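Side-chain contact in chitinase A (Pteris ryukyuensis, PDB 4RL3), which probably hydrolyses the glycosidic bonds of chitin, the deposited chain being the catalytic domain, of glycosyl hydrolase family 18, of a longer LysM-containing protein: residues T108-I111 / N112-L116. Sequence-based numbering, arbitrary orientation.
Sequences TSLI and NQYHL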
loop_
_atom_site.group_PDB
_atom_site.type_symbol
_atom_site.label_atom_id
_atom_site.label_comp_id
_atom_site.label_asym_id
_atom_site.label_seq_id
_atom_site.Cartn_x
_atom_site.Cartn_y
_atom_site.Cartn_z
ATOM N N THR A 108 -11.682 -4.877 11.434
ATOM C CA THR A 108 -12.833 -5.615 10.933
ATOM C C THR A 108 -14.032 -4.678 10.856
ATOM O O THR A 108 -14.744 -4.643 9.851
ATOM C CB THR A 108 -13.147 -6.851 11.792
ATOM O OG1 THR A 108 -12.066 -7.789 11.664
ATOM C CG2 THR A 108 -14.440 -7.530 11.327
ATOM N N SER A 109 -14.244 -3.896 11.903
ATOM C CA SER A 109 -15.347 -2.933 11.899
ATOM C C SER A 109 -15.223 -1.944 10.747
ATOM O O SER A 109 -16.204 -1.663 10.069
ATOM C CB SER A 109 -15.399 -2.182 13.214
ATOM O OG SER A 109 -15.639 -3.083 14.287
ATOM N N LEU A 110 -14.010 -1.438 10.529
ATOM C CA LEU A 110 -13.768 -0.443 9.491
ATOM C C LEU A 110 -13.963 -1.038 8.108
ATOM O O LEU A 110 -14.564 -0.415 7.234
ATOM C CB LEU A 110 -12.352 0.129 9.627
ATOM C CG LEU A 110 -11.962 1.257 8.673
ATOM C CD1 LEU A 110 -12.777 2.508 8.971
ATOM C CD2 LEU A 110 -10.471 1.538 8.792
ATOM N N ILE A 111 -13.445 -2.246 7.912
ATOM C CA ILE A 111 -13.580 -2.958 6.635
ATOM C C ILE A 111 -15.048 -3.214 6.302
ATOM O O ILE A 111 -15.484 -3.024 5.159
ATOM C CB ILE A 111 -12.780 -4.275 6.675
ATOM C CG1 ILE A 111 -11.283 -3.964 6.594
ATOM C CG2 ILE A 111 -13.182 -5.215 5.537
ATOM C CD1 ILE A 111 -10.380 -5.068 7.105
ATOM N N ASN A 112 -15.824 -3.624 7.297
ATOM C CA ASN A 112 -17.249 -3.829 7.079
ATOM C C ASN A 112 -17.986 -2.523 6.818
ATOM O O ASN A 112 -18.877 -2.495 5.970
ATOM C CB ASN A 112 -17.859 -4.585 8.255
ATOM C CG ASN A 112 -17.449 -6.039 8.265
ATOM O OD1 ASN A 112 -17.126 -6.608 7.219
ATOM N ND2 ASN A 112 -17.465 -6.659 9.447
ATOM N N GLN A 113 -17.602 -1.450 7.502
ATOM C CA GLN A 113 -18.248 -0.155 7.309
ATOM C C GLN A 113 -18.012 0.417 5.919
ATOM O O GLN A 113 -18.935 0.959 5.296
ATOM C CB GLN A 113 -17.747 0.851 8.348
ATOM C CG GLN A 113 -18.437 2.211 8.258
ATOM C CD GLN A 113 -17.834 3.262 9.156
ATOM O OE1 GLN A 113 -16.818 3.041 9.828
ATOM N NE2 GLN A 113 -18.453 4.445 9.153
ATOM N N TYR A 114 -16.767 0.319 5.458
ATOM C CA TYR A 114 -16.337 0.924 4.193
ATOM C C TYR A 114 -16.323 -0.064 3.009
ATOM O O TYR A 114 -15.930 0.316 1.908
ATOM C CB TYR A 114 -14.964 1.602 4.367
ATOM C CG TYR A 114 -15.099 2.981 4.980
ATOM C CD1 TYR A 114 -15.293 3.139 6.337
ATOM C CD2 TYR A 114 -15.046 4.131 4.184
ATOM C CE1 TYR A 114 -15.458 4.391 6.893
ATOM C CE2 TYR A 114 -15.196 5.391 4.732
ATOM C CZ TYR A 114 -15.399 5.520 6.085
ATOM O OH TYR A 114 -15.574 6.773 6.644
ATOM N N HIS A 115 -16.804 -1.293 3.210
ATOM C CA HIS A 115 -16.923 -2.278 2.117
ATOM C C HIS A 115 -15.547 -2.611 1.528
ATOM O O HIS A 115 -15.381 -2.721 0.322
ATOM C CB HIS A 115 -17.856 -1.770 1.007
ATOM C CG HIS A 115 -19.035 -1.005 1.508
ATOM N ND1 HIS A 115 -20.043 -1.588 2.242
ATOM C CD2 HIS A 115 -19.357 0.306 1.396
ATOM C CE1 HIS A 115 -20.947 -0.670 2.547
ATOM N NE2 HIS A 115 -20.553 0.488 2.046
ATOM N N LEU A 116 -14.562 -2.768 2.401
ATOM C CA LEU A 116 -13.186 -2.942 1.954
ATOM C C LEU A 116 -12.828 -4.410 1.729
ATOM O O LEU A 116 -13.546 -5.321 2.146
ATOM C CB LEU A 116 -12.226 -2.304 2.964
ATOM C CG LEU A 116 -12.496 -0.832 3.285
ATOM C CD1 LEU A 116 -11.495 -0.302 4.297
ATOM C CD2 LEU A 116 -12.467 0.029 2.035
#
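Leu-110 and Tyr-114, one turn apart on helix 96-114, meet where CD1 of Leu-110 lies 3.7 Å from CD1 of Tyr-114, the two side chains slanting across each other. With CG of Leu-110 anti to the backbone N (chi1 -176°), the leucine reaches forward to this ring. Its carbonyl O lies in the plane of the tyrosine ring, at the edge, and accepts a hydrogen bond from Tyr-114 N at 2.9 Å. A second apolar pair has i, i+5 spacing, CB of Leu-116 lying 4.0 Å from CG2 of Ile-111. His-115 leaves helical geometry with positive phi (62°), and Leu-116 N donates a hydrogen bond to Ile-111 O at 2.9 Å, in the carbonyl plane on a lone pair: the 6→1 bond of the Schellman motif to which this apolar pair belongs. In this TIM-barrel domain the turn leads from an outer helix into strand 118-123, Leu-116 packing on Val-75 and Val-77 of the neighbouring strand. Trp-53, edge-to-face with the Tyr-114 ring, and Asn-55 ND2, hydrogen-bonded to its OH, hold the ring in place. With an alanine replacing Tyr-114, a gap is likely to open beside Leu-110 and Trp-53, and Asn-55 to lose its hydroxyl partner.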